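Local coordinates for protein Atg5 (Kluyveromyces marxianus, PDB 3VQI) that takes part in cytoplasm-to-vacuole transport and autophagic vesicle formation, and forms with Atg12 a conjugate that is essential for autophagy, at residues Met42-Tyr47 with Val91-Leu96; Leu48-Pro53 with Val174-Arg179; Thr54-Leu59 with Leu117-Gly122; Glu86-Val91 with Ser264-Leu269; Leu130-Val133 with Gln138-Asp141. All coordinates share one frame; numbering follows the deposited sequence.

Interaction 1: Met42-Tyr47 with Val91-Leu96; sequences MLRDAY and VLFDLL
Arg44 meets Asp94 and Phe93 inside the UblA ubiquitin-like fold, reaching from the turn that follows edge strand 37-43 to helix 89-96. The contact illustrates how one long side chain can span from a turn to a helix; within 42-47 and 91-96 the nearest CA atoms, those of Arg44 and Val91, are 7.3 Å apart. Arg44 leaves the backbone with CG opposite its carbonyl carbon and beside its own N (chi1 -86°), and the chain then runs extended from CG to NE, which carries the guanidinium over to the helix. There the guanidinium presents an edge, not a face, to the carboxylate, and the two side chains meet at about a right angle. NH2 of Arg44 makes the strong bond of the salt bridge, 2.6 Å to Asp94 OD1 and nearly straight at 171°, using the syn side of that oxygen. NH1 adds weak, longer bonds to both carboxylate oxygens, so the pairing is lopsided rather than an even two-pronged one. Phe93 stands beside this pair with its ring plane 88° from that of the guanidinium, Arg44 NH2 approaching it obliquely. A leucine in place of Arg44 would probably leave the Asp94 carboxylate without its cationic mate and the flank of Phe93 less well covered. Beyond the pair, Asp94 OD2 is weakly bonded to Gly246 N, and the Phe93 ring meets Trp115 edge to face. The backbones do meet at Gly90, which is hydrogen-bonded to Arg44. On the Phe93 ring, the atom that Arg44 NH2 approaches most closely is CD2, at 3.3 Å.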
# COMPACT_ATOMS: atom_id res chain seq x y z
N MET A 42 7.31 5.64 8.12
CA MET A 42 5.98 5.22 7.69
C MET A 42 5.83 3.71 7.79
O MET A 42 6.79 2.96 7.57
CB MET A 42 5.71 5.62 6.25
CG MET A 42 5.54 7.10 6.01
SD MET A 42 5.18 7.41 4.27
CE MET A 42 5.18 9.22 4.24
N LEU A 43 4.63 3.26 8.13
CA LEU A 43 4.40 1.84 8.21
C LEU A 43 4.25 1.31 6.79
O LEU A 43 3.61 1.94 5.97
CB LEU A 43 3.15 1.57 9.03
CG LEU A 43 3.34 1.85 10.51
CD1 LEU A 43 2.01 1.82 11.23
CD2 LEU A 43 4.31 0.83 11.10
N ARG A 44 4.88 0.17 6.51
CA ARG A 44 4.80 -0.41 5.18
C ARG A 44 3.36 -0.74 4.82
O ARG A 44 2.93 -0.51 3.70
CB ARG A 44 5.65 -1.68 5.11
CG ARG A 44 7.11 -1.40 4.76
CD ARG A 44 8.00 -2.63 4.81
NE ARG A 44 9.10 -2.46 3.86
CZ ARG A 44 8.99 -2.68 2.56
NH1 ARG A 44 7.83 -3.11 2.05
NH2 ARG A 44 10.01 -2.42 1.75
N ASP A 45 2.62 -1.27 5.78
CA ASP A 45 1.24 -1.61 5.54
C ASP A 45 0.32 -0.56 6.11
O ASP A 45 -0.39 -0.79 7.09
CB ASP A 45 0.93 -2.98 6.13
CG ASP A 45 0.74 -4.03 5.05
OD1 ASP A 45 -0.12 -3.81 4.17
OD2 ASP A 45 1.44 -5.06 5.08
N ALA A 46 0.35 0.59 5.47
CA ALA A 46 -0.46 1.74 5.83
C ALA A 46 -0.63 2.46 4.50
O ALA A 46 -0.13 1.99 3.48
CB ALA A 46 0.28 2.63 6.80
N TYR A 47 -1.32 3.58 4.50
CA TYR A 47 -1.52 4.33 3.27
C TYR A 47 -0.84 5.69 3.34
O TYR A 47 -0.88 6.35 4.38
CB TYR A 47 -3.01 4.50 3.00
CG TYR A 47 -3.66 3.23 2.51
CD1 TYR A 47 -3.44 2.78 1.21
CD2 TYR A 47 -4.52 2.50 3.33
CE1 TYR A 47 -4.06 1.63 0.73
CE2 TYR A 47 -5.16 1.35 2.86
CZ TYR A 47 -4.92 0.92 1.56
OH TYR A 47 -5.54 -0.20 1.07
N VAL A 91 4.39 -1.30 -0.56
CA VAL A 91 4.26 -1.77 -1.93
C VAL A 91 4.83 -0.74 -2.90
O VAL A 91 5.55 -1.10 -3.84
CB VAL A 91 2.78 -2.03 -2.25
CG1 VAL A 91 2.61 -2.41 -3.73
CG2 VAL A 91 2.26 -3.13 -1.37
N LEU A 92 4.54 0.53 -2.67
CA LEU A 92 5.02 1.60 -3.53
C LEU A 92 6.52 1.74 -3.38
O LEU A 92 7.24 1.91 -4.36
CB LEU A 92 4.30 2.90 -3.18
CG LEU A 92 2.79 2.79 -3.42
CD1 LEU A 92 2.04 3.95 -2.75
CD2 LEU A 92 2.54 2.75 -4.93
N PHE A 93 6.98 1.66 -2.14
CA PHE A 93 8.41 1.75 -1.85
C PHE A 93 9.14 0.64 -2.62
O PHE A 93 10.15 0.90 -3.28
CB PHE A 93 8.65 1.56 -0.35
CG PHE A 93 10.09 1.60 0.03
CD1 PHE A 93 10.75 2.81 0.19
CD2 PHE A 93 10.81 0.42 0.21
CE1 PHE A 93 12.10 2.85 0.53
CE2 PHE A 93 12.16 0.44 0.55
CZ PHE A 93 12.81 1.66 0.71
N ASP A 94 8.64 -0.58 -2.53
CA ASP A 94 9.25 -1.71 -3.22
C ASP A 94 9.26 -1.50 -4.72
O ASP A 94 10.20 -1.88 -5.40
CB ASP A 94 8.48 -3.00 -2.92
CG ASP A 94 8.69 -3.49 -1.49
OD1 ASP A 94 9.56 -2.95 -0.79
OD2 ASP A 94 7.97 -4.43 -1.08
N LEU A 95 8.21 -0.87 -5.23
CA LEU A 95 8.06 -0.64 -6.66
C LEU A 95 8.84 0.52 -7.27
O LEU A 95 9.36 0.40 -8.37
CB LEU A 95 6.57 -0.45 -6.98
CG LEU A 95 6.20 -0.03 -8.40
CD1 LEU A 95 6.32 -1.22 -9.32
CD2 LEU A 95 4.77 0.49 -8.44
N LEU A 96 8.93 1.64 -6.55
CA LEU A 96 9.57 2.83 -7.09
C LEU A 96 10.97 3.21 -6.62
O LEU A 96 11.74 3.81 -7.39
CB LEU A 96 8.66 4.04 -6.89
CG LEU A 96 7.19 3.87 -7.26
CD1 LEU A 96 6.39 4.98 -6.60
CD2 LEU A 96 7.00 3.86 -8.78

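Interaction 2: Leu48-Pro53 with Val174-Arg179; sequences LGFYLP and VSILSR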
# COMPACT_ATOMS: atom_id res chain seq x y z
N LEU A 48 -0.21 6.10 2.23
CA LEU A 48 0.47 7.40 2.17
C LEU A 48 -0.46 8.48 2.66
O LEU A 48 -0.05 9.42 3.35
CB LEU A 48 0.91 7.73 0.75
CG LEU A 48 2.30 7.23 0.38
CD1 LEU A 48 2.61 7.54 -1.08
CD2 LEU A 48 3.30 7.90 1.30
N GLY A 49 -1.72 8.33 2.29
CA GLY A 49 -2.72 9.31 2.69
C GLY A 49 -2.83 9.49 4.19
O GLY A 49 -3.26 10.56 4.64
N PHE A 50 -2.46 8.49 4.98
CA PHE A 50 -2.55 8.64 6.44
C PHE A 50 -1.55 9.69 6.88
O PHE A 50 -1.73 10.34 7.92
CB PHE A 50 -2.22 7.34 7.20
CG PHE A 50 -3.23 6.23 7.04
CD1 PHE A 50 -4.55 6.49 6.70
CD2 PHE A 50 -2.85 4.92 7.30
CE1 PHE A 50 -5.49 5.44 6.63
CE2 PHE A 50 -3.78 3.86 7.24
CZ PHE A 50 -5.10 4.12 6.90
N TYR A 51 -0.48 9.85 6.11
CA TYR A 51 0.58 10.79 6.48
C TYR A 51 0.45 12.20 5.90
O TYR A 51 1.13 13.12 6.35
CB TYR A 51 1.94 10.20 6.11
CG TYR A 51 2.22 8.88 6.78
CD1 TYR A 51 2.70 8.83 8.09
CD2 TYR A 51 1.93 7.68 6.13
CE1 TYR A 51 2.90 7.60 8.74
CE2 TYR A 51 2.13 6.45 6.77
CZ TYR A 51 2.61 6.42 8.08
OH TYR A 51 2.81 5.21 8.71
N LEU A 52 -0.43 12.36 4.91
CA LEU A 52 -0.64 13.64 4.24
C LEU A 52 -0.76 14.87 5.14
O LEU A 52 0.07 15.77 5.06
CB LEU A 52 -1.86 13.56 3.31
CG LEU A 52 -1.66 14.07 1.88
CD1 LEU A 52 -3.01 14.43 1.28
CD2 LEU A 52 -0.76 15.28 1.89
N PRO A 53 -1.80 14.95 5.99
CA PRO A 53 -1.93 16.13 6.85
C PRO A 53 -0.77 16.43 7.79
O PRO A 53 -0.49 17.59 8.09
CB PRO A 53 -3.24 15.88 7.61
CG PRO A 53 -3.46 14.40 7.48
CD PRO A 53 -3.00 14.10 6.09
N VAL A 174 -10.16 0.07 12.59
CA VAL A 174 -9.40 0.59 13.72
C VAL A 174 -8.09 -0.14 13.98
O VAL A 174 -7.10 0.49 14.35
CB VAL A 174 -10.27 0.59 15.00
CG1 VAL A 174 -9.40 0.84 16.22
CG2 VAL A 174 -11.33 1.67 14.91
N SER A 175 -8.07 -1.45 13.77
CA SER A 175 -6.85 -2.23 14.01
C SER A 175 -5.68 -1.70 13.19
O SER A 175 -4.53 -1.70 13.64
CB SER A 175 -7.08 -3.69 13.64
OG SER A 175 -7.06 -3.86 12.23
N ILE A 176 -5.98 -1.24 11.98
CA ILE A 176 -4.97 -0.71 11.09
C ILE A 176 -4.45 0.65 11.55
O ILE A 176 -3.30 1.01 11.28
CB ILE A 176 -5.51 -0.63 9.65
CG1 ILE A 176 -5.74 -2.06 9.14
CG2 ILE A 176 -4.55 0.13 8.75
CD1 ILE A 176 -6.02 -2.16 7.70
N LEU A 177 -5.29 1.40 12.26
CA LEU A 177 -4.89 2.72 12.75
C LEU A 177 -4.20 2.58 14.11
O LEU A 177 -3.25 3.29 14.40
CB LEU A 177 -6.12 3.63 12.88
CG LEU A 177 -6.99 3.78 11.62
CD1 LEU A 177 -8.32 4.46 11.97
CD2 LEU A 177 -6.22 4.56 10.56
N SER A 178 -4.68 1.65 14.93
CA SER A 178 -4.11 1.45 16.26
C SER A 178 -2.96 0.47 16.27
O SER A 178 -2.23 0.36 17.26
CB SER A 178 -5.18 0.95 17.23
OG SER A 178 -5.49 -0.41 16.99
N ARG A 179 -2.79 -0.25 15.17
CA ARG A 179 -1.72 -1.22 15.08
C ARG A 179 -1.97 -2.40 16.03
O ARG A 179 -1.04 -3.02 16.53
CB ARG A 179 -0.38 -0.54 15.38
CG ARG A 179 0.06 0.45 14.32
CD ARG A 179 0.52 -0.27 13.07
NE ARG A 179 -0.46 -0.23 11.99
CZ ARG A 179 -0.38 -0.95 10.88
NH1 ARG A 179 0.64 -1.78 10.69
NH2 ARG A 179 -1.30 -0.83 9.94
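Phe50 and Leu177 adopt the same first torsion, each holding CG opposite its carbonyl carbon and beside its own backbone N (chi1 -69° and -54°), and this brings the phenyl ring of one against a methyl of the other. Leu177 CD2 sits over one face of the Phe50 ring, displaced toward the rim, and makes a CH-pi contact 4.2 Å from the ring centroid and 23° off its normal. The nearest ring atom is Phe50 CZ, 3.9 Å from Leu177 CD2. Ile176 comes from a different direction: its CG2 branch lies near the ring plane, at the edge, 4.1 Å from Phe50 CE2. Face and edge of one aromatic group thus engage consecutive residues of the same helix. An alanine at Phe50 would take away the ring and is likely to open a gap beside Ile176, leaving the Leu177 methyl without its aromatic partner. Two residues after Leu177, Arg179 leaves the helix with a positive phi and turns its guanidinium back edge-on to Ile176 O. NE and NH2 both bond to that carbonyl oxygen, the bond from Arg179 NH2 to Ile176 O being 3.0 Å and lying on a lone pair. The same guanidinium has a cation-pi partner in Trp12, while the Phe50 ring also meets His136. The arrangement is an apolar helix-helix contact between helix 48-59 of the UblA ubiquitin fold and the end of helix 166-178 in the alpha-helical bundle region.

Interaction 3: Thr54-Leu59 with Leu117-Gly122; sequences TVVRKL and LQLCHG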
# COMPACT_ATOMS: atom_id res chain seq x y z
N THR A 54 -0.11 15.39 8.27
CA THR A 54 1.03 15.56 9.16
C THR A 54 2.13 16.24 8.37
O THR A 54 2.75 17.20 8.83
CB THR A 54 1.54 14.21 9.66
OG1 THR A 54 0.43 13.44 10.14
CG2 THR A 54 2.58 14.39 10.76
N VAL A 55 2.39 15.73 7.18
CA VAL A 55 3.42 16.28 6.32
C VAL A 55 3.07 17.72 5.94
O VAL A 55 3.91 18.61 5.98
CB VAL A 55 3.61 15.41 5.08
CG1 VAL A 55 4.40 16.14 4.01
CG2 VAL A 55 4.35 14.17 5.48
N VAL A 56 1.80 17.96 5.62
CA VAL A 56 1.40 19.30 5.28
C VAL A 56 1.64 20.24 6.46
O VAL A 56 2.20 21.31 6.30
CB VAL A 56 -0.07 19.35 4.86
CG1 VAL A 56 -0.57 20.78 4.86
CG2 VAL A 56 -0.23 18.73 3.47
N ARG A 57 1.24 19.81 7.65
CA ARG A 57 1.41 20.60 8.87
C ARG A 57 2.89 20.98 9.08
O ARG A 57 3.23 22.15 9.19
CB ARG A 57 0.93 19.81 10.10
CG ARG A 57 0.79 20.63 11.41
CD ARG A 57 1.14 19.84 12.70
NE ARG A 57 0.84 18.40 12.66
CZ ARG A 57 -0.34 17.87 12.38
NH1 ARG A 57 -1.38 18.65 12.09
NH2 ARG A 57 -0.50 16.56 12.38
N LYS A 58 3.75 19.98 9.12
CA LYS A 58 5.17 20.23 9.34
C LYS A 58 5.82 21.18 8.36
O LYS A 58 6.80 21.85 8.71
CB LYS A 58 5.97 18.93 9.33
CG LYS A 58 5.77 18.03 10.51
CD LYS A 58 6.89 16.98 10.55
CE LYS A 58 6.48 15.72 11.30
NZ LYS A 58 7.08 15.63 12.66
N LEU A 59 5.30 21.25 7.14
CA LEU A 59 5.89 22.11 6.12
C LEU A 59 5.02 23.28 5.69
O LEU A 59 5.39 24.00 4.77
CB LEU A 59 6.25 21.26 4.88
CG LEU A 59 7.00 19.95 5.16
CD1 LEU A 59 7.22 19.19 3.87
CD2 LEU A 59 8.33 20.24 5.85
N LEU A 117 10.31 11.83 -1.36
CA LEU A 117 9.07 12.18 -2.05
C LEU A 117 8.90 13.69 -2.04
O LEU A 117 9.35 14.36 -1.10
CB LEU A 117 7.86 11.56 -1.34
CG LEU A 117 7.83 10.03 -1.26
CD1 LEU A 117 6.59 9.57 -0.50
CD2 LEU A 117 7.85 9.45 -2.67
N GLN A 118 8.27 14.24 -3.07
CA GLN A 118 8.04 15.67 -3.04
C GLN A 118 6.57 15.86 -2.69
O GLN A 118 5.72 15.05 -3.07
CB GLN A 118 8.35 16.35 -4.40
CG GLN A 118 9.35 15.66 -5.33
CD GLN A 118 10.64 15.22 -4.67
OE1 GLN A 118 11.28 15.98 -3.93
NE2 GLN A 118 11.05 13.97 -4.93
N LEU A 119 6.26 16.90 -1.93
CA LEU A 119 4.88 17.17 -1.57
C LEU A 119 4.44 18.23 -2.57
O LEU A 119 5.04 19.30 -2.65
CB LEU A 119 4.80 17.70 -0.12
CG LEU A 119 3.43 18.25 0.31
CD1 LEU A 119 2.44 17.11 0.42
CD2 LEU A 119 3.55 18.99 1.63
N CYS A 120 3.40 17.93 -3.34
CA CYS A 120 2.92 18.85 -4.35
C CYS A 120 1.48 19.27 -4.13
O CYS A 120 0.72 18.57 -3.45
CB CYS A 120 3.05 18.19 -5.73
SG CYS A 120 4.57 17.26 -5.97
N HIS A 121 1.10 20.40 -4.72
CA HIS A 121 -0.27 20.91 -4.63
C HIS A 121 -0.59 21.61 -5.93
O HIS A 121 0.24 22.35 -6.45
CB HIS A 121 -0.40 21.91 -3.48
CG HIS A 121 -1.78 22.50 -3.35
ND1 HIS A 121 -2.72 22.00 -2.48
CD2 HIS A 121 -2.38 23.52 -4.01
CE1 HIS A 121 -3.84 22.69 -2.60
NE2 HIS A 121 -3.66 23.62 -3.52
N GLY A 122 -1.78 21.39 -6.46
CA GLY A 122 -2.14 22.04 -7.71
C GLY A 122 -3.63 21.99 -8.00
O GLY A 122 -4.36 21.24 -7.36
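The backbone N of Leu59 is shared by two carbonyls of its own helix, lying 3.2 Å from Val55 O and also 3.2 Å from Val56 O, the second bond being weak. The three residues joined in this way are the ones that receive Leu119 of the facing strand. No polar bond crosses between 54-59 and 117-122, and the contact is wholly apolar and buried. One methyl does the work: Leu119 CD2 lies 3.8 Å from Val55 CG1, 4.2 Å from Val56 CG2 and 4.3 Å from Leu59 CD1. Leu119 reaches this position with CG opposite its backbone N (chi1 170°); its CB is directed at the helix, and those of Val55 and Leu59 at the strand. Val55 and Leu119 slide alongside each other in opposite directions, whereas Val56 offers CG2 from the flank. This is the core of a ubiquitin-like beta-grasp fold, in which a helix lies across one face of a mixed sheet. Strand 114-121 occupies the middle of that sheet, parallel to strand 15-22, and the local axes of helix and strand cross at -85° with a closest approach of 10.3 Å. Across this near-perpendicular crossing a single strand residue, Leu119, meets all three helix side chains. Val20 touches both Val55 and Leu119, while Trp74 touches Val56 and Leu119. The other methyl of Leu119, CD1, packs on CD2 of Leu52, earlier in the same helix.

Interaction 4: Glu86-Val91 with Ser264-Leu269; sequences EYPCGV and SIDGFL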
# COMPACT_ATOMS: atom_id res chain seq x y z
N GLU A 86 -3.15 4.76 -3.63
CA GLU A 86 -4.18 3.82 -3.23
C GLU A 86 -3.58 2.44 -2.96
O GLU A 86 -4.30 1.47 -2.74
CB GLU A 86 -5.30 3.71 -4.29
CG GLU A 86 -4.91 3.08 -5.60
CD GLU A 86 -4.30 4.07 -6.58
OE1 GLU A 86 -4.19 3.72 -7.78
OE2 GLU A 86 -3.93 5.20 -6.16
N TYR A 87 -2.25 2.35 -3.00
CA TYR A 87 -1.57 1.10 -2.71
C TYR A 87 -0.79 1.31 -1.43
O TYR A 87 -0.35 2.43 -1.14
CB TYR A 87 -0.62 0.71 -3.84
CG TYR A 87 -1.34 0.35 -5.12
CD1 TYR A 87 -1.41 1.26 -6.18
CD2 TYR A 87 -1.99 -0.87 -5.24
CE1 TYR A 87 -2.13 0.95 -7.34
CE2 TYR A 87 -2.72 -1.19 -6.39
CZ TYR A 87 -2.78 -0.27 -7.43
OH TYR A 87 -3.50 -0.58 -8.56
N PRO A 88 -0.62 0.26 -0.62
CA PRO A 88 0.14 0.50 0.61
C PRO A 88 1.54 1.05 0.36
O PRO A 88 2.15 0.78 -0.68
CB PRO A 88 0.16 -0.88 1.29
CG PRO A 88 -0.30 -1.85 0.20
CD PRO A 88 -1.27 -1.06 -0.61
N CYS A 89 2.02 1.84 1.32
CA CYS A 89 3.35 2.46 1.25
C CYS A 89 4.44 1.46 0.90
O CYS A 89 5.20 1.66 -0.04
CB CYS A 89 3.69 3.10 2.60
SG CYS A 89 2.53 4.36 3.15
N GLY A 90 4.53 0.39 1.67
CA GLY A 90 5.55 -0.60 1.42
C GLY A 90 5.57 -1.10 -0.01
O GLY A 90 6.64 -1.30 -0.59
N VAL A 91 4.39 -1.30 -0.56
CA VAL A 91 4.26 -1.77 -1.93
C VAL A 91 4.83 -0.74 -2.90
O VAL A 91 5.55 -1.10 -3.84
CB VAL A 91 2.78 -2.03 -2.25
CG1 VAL A 91 2.61 -2.41 -3.73
CG2 VAL A 91 2.26 -3.13 -1.37
N SER A 264 -0.77 -7.96 2.05
CA SER A 264 -0.79 -6.61 2.61
C SER A 264 -2.11 -6.32 3.31
O SER A 264 -3.07 -7.07 3.15
CB SER A 264 -0.52 -5.61 1.49
OG SER A 264 0.73 -5.91 0.86
N ILE A 265 -2.17 -5.24 4.08
CA ILE A 265 -3.38 -4.90 4.83
C ILE A 265 -4.66 -4.79 4.01
O ILE A 265 -5.74 -4.66 4.58
CB ILE A 265 -3.23 -3.57 5.61
CG1 ILE A 265 -2.76 -2.46 4.67
CG2 ILE A 265 -2.28 -3.76 6.81
CD1 ILE A 265 -2.74 -1.09 5.29
N ASP A 266 -4.54 -4.81 2.69
CA ASP A 266 -5.74 -4.69 1.87
C ASP A 266 -6.21 -6.04 1.34
O ASP A 266 -7.22 -6.11 0.63
CB ASP A 266 -5.51 -3.71 0.72
CG ASP A 266 -4.53 -4.23 -0.31
OD1 ASP A 266 -4.45 -3.60 -1.38
OD2 ASP A 266 -3.84 -5.26 -0.06
N GLY A 267 -5.48 -7.10 1.66
CA GLY A 267 -5.89 -8.42 1.23
C GLY A 267 -5.18 -9.01 0.02
O GLY A 267 -5.48 -10.13 -0.40
N PHE A 268 -4.25 -8.27 -0.55
CA PHE A 268 -3.55 -8.79 -1.70
C PHE A 268 -2.08 -8.97 -1.41
O PHE A 268 -1.48 -8.27 -0.61
CB PHE A 268 -3.72 -7.86 -2.90
CG PHE A 268 -5.09 -7.90 -3.50
CD1 PHE A 268 -6.17 -7.28 -2.87
CD2 PHE A 268 -5.32 -8.54 -4.73
CE1 PHE A 268 -7.44 -7.28 -3.46
CE2 PHE A 268 -6.59 -8.54 -5.32
CZ PHE A 268 -7.65 -7.91 -4.68
N LEU A 269 -1.51 -9.96 -2.08
CA LEU A 269 -0.09 -10.27 -1.98
C LEU A 269 0.51 -9.56 -3.19
O LEU A 269 0.13 -9.85 -4.32
CB LEU A 269 0.13 -11.77 -2.09
CG LEU A 269 1.53 -12.29 -2.39
CD1 LEU A 269 2.52 -12.00 -1.26
CD2 LEU A 269 1.38 -13.77 -2.64
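The flat carboxylate of Asp266 touches Pro88 through OD1, which lies 4.1 Å from Pro88 CD, the two side chains crossing at about a right angle, while Phe268 N reaches OD2 from above the carboxylate plane, 46° out of it. The neighbouring Tyr87 ring has the CG of Glu86 over one face and meets Trp205 edge to face. Asp266 holds CG between its backbone N and its carbonyl carbon (chi1 69°), which folds the carboxylate back over its own loop. The 3.1 Å bond from Phe268 N to Asp266 OD2 defines an Asx turn, and it overlaps the end of a type I beta turn running from Ser264 to Gly267, closed by Gly267 N bonding to Ser264 O at 2.8 Å. At Gly267 phi is 101°, and a side chain there would be pressed against the carbonyl O of Asp266. The compact loop precedes strand 269-272 of the UblB ubiquitin-like domain, and it packs on the start of helix 89-96 in UblA, where Pro88 holds the N-cap position. No polar bond joins the two segments themselves, although Asp45 OD1 bonds to Ile265 N close by. Pro88 CG rests 4.0 Å from Ser264 CB, and Val91 offers CG2, the branch beside its backbone N, to Ser264 OG at 3.9 Å. Polar groups of the loop find partners elsewhere: Asp266 OD1 is hydrogen-bonded to Tyr270 OH, so both carboxylate oxygens are engaged although the residue is buried. Ile265 O accepts from the indole nitrogens of both Trp143 and Trp147.

Interaction 5: Leu130-Val133 with Gln138-Asp141; sequences LPLV and QIKD
In the loop leading into helix 135-155, Pro131, Leu132 and Val133 are met by the side chain of Gln138, which reaches back from the first turns of that helix. Gln138 CG lies opposite its backbone N (chi1 -168°) and the chain is extended beyond it, so the terminal amide arrives beside the loop backbone. Its OE1 accepts from Val133 N through a lone pair in the carbonyl plane; the modelled separation of 2.5 Å is short for such a bond and is best read with caution. The same oxygen is also hydrogen-bonded to Asp134 N. NE2 of Gln138 donates to Pro131 O at 2.8 Å, though the position of that nitrogen is less certain. The amide therefore spans Leu132, binding backbone on both sides of it. The pairing lies where the loop after strand 114-121 leads into the alpha-helical bundle region. Leu132 itself passes its CD2 methyl close to the amide, 3.3 Å from Gln138 OE1, and that Leu132 CD2 extends to Ile139 CG1 at 4.4 Å. Leu132 also touches Leu52, and Ile139 touches Phe50, both of helix 48-59. A bound EPE molecule, probably from the crystallisation liquor, lies about 3 Å from the Gln138 side chain.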
# COMPACT_ATOMS: atom_id res chain seq x y z
N LEU A 130 -5.51 9.12 -8.36
CA LEU A 130 -6.83 9.25 -7.75
C LEU A 130 -6.78 10.36 -6.71
O LEU A 130 -5.95 10.34 -5.81
CB LEU A 130 -7.26 7.97 -7.04
CG LEU A 130 -7.66 6.76 -7.88
CD1 LEU A 130 -7.78 5.54 -6.97
CD2 LEU A 130 -8.98 7.04 -8.59
N PRO A 131 -7.65 11.36 -6.85
CA PRO A 131 -7.69 12.48 -5.90
C PRO A 131 -8.15 12.06 -4.50
O PRO A 131 -9.11 11.31 -4.36
CB PRO A 131 -8.64 13.47 -6.57
CG PRO A 131 -9.49 12.62 -7.45
CD PRO A 131 -8.53 11.61 -8.00
N LEU A 132 -7.45 12.53 -3.48
CA LEU A 132 -7.82 12.22 -2.11
C LEU A 132 -8.54 13.47 -1.62
O LEU A 132 -7.93 14.52 -1.44
CB LEU A 132 -6.58 11.97 -1.25
CG LEU A 132 -6.72 11.00 -0.07
CD1 LEU A 132 -5.76 11.41 1.03
CD2 LEU A 132 -8.14 11.00 0.44
N VAL A 133 -9.84 13.36 -1.39
CA VAL A 133 -10.63 14.50 -0.97
C VAL A 133 -11.26 14.42 0.41
O VAL A 133 -11.53 15.45 1.03
CB VAL A 133 -11.76 14.75 -1.99
CG1 VAL A 133 -12.61 15.93 -1.56
CG2 VAL A 133 -11.16 14.96 -3.37
N GLN A 138 -12.50 8.55 3.11
CA GLN A 138 -12.31 8.08 1.75
C GLN A 138 -11.39 6.87 1.67
O GLN A 138 -11.69 5.91 0.94
CB GLN A 138 -11.73 9.21 0.90
CG GLN A 138 -11.75 8.94 -0.58
CD GLN A 138 -11.19 10.12 -1.37
OE1 GLN A 138 -11.14 11.25 -0.86
NE2 GLN A 138 -10.78 9.88 -2.60
N ILE A 139 -10.29 6.91 2.41
CA ILE A 139 -9.35 5.80 2.40
C ILE A 139 -10.06 4.56 2.92
O ILE A 139 -9.85 3.45 2.44
CB ILE A 139 -8.11 6.10 3.28
CG1 ILE A 139 -7.33 7.29 2.70
CG2 ILE A 139 -7.21 4.89 3.35
CD1 ILE A 139 -6.07 7.61 3.46
N LYS A 140 -10.91 4.78 3.92
CA LYS A 140 -11.68 3.71 4.54
C LYS A 140 -12.52 3.02 3.46
O LYS A 140 -12.35 1.82 3.21
CB LYS A 140 -12.58 4.33 5.62
CG LYS A 140 -13.31 3.36 6.55
CD LYS A 140 -14.09 4.18 7.57
CE LYS A 140 -14.99 3.34 8.48
NZ LYS A 140 -15.65 4.24 9.48
N ASP A 141 -13.41 3.77 2.82
CA ASP A 141 -14.26 3.23 1.77
C ASP A 141 -13.51 2.40 0.76
O ASP A 141 -13.93 1.30 0.41
CB ASP A 141 -14.96 4.35 1.02
CG ASP A 141 -16.32 4.63 1.55
OD1 ASP A 141 -16.42 5.12 2.70
OD2 ASP A 141 -17.30 4.35 0.81

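Overall arrangement
From the N terminus, residues 42-59 open interactions 1, 2 and 3 in succession. Segment 86-91 then opens interaction 4 just before 91-96 closes interaction 1, the two sharing Val91 and helix 89-96. Interaction 3 closes at 117-122, nested within the loop of interaction 2 and crossing interactions 1 and 4. Interaction 5 is a short local closure at 130-141, lying inside the loops of both interactions 2 and 4. Interaction 2, which also crosses interactions 1 and 4, closes at 174-179, and interaction 4 closes last, at 264-269. Interactions 1 and 3 consolidate UblA, interaction 2 connects it with the helical bundle, interaction 5 lies at the entry to that bundle, and interaction 4 joins UblA to UblB.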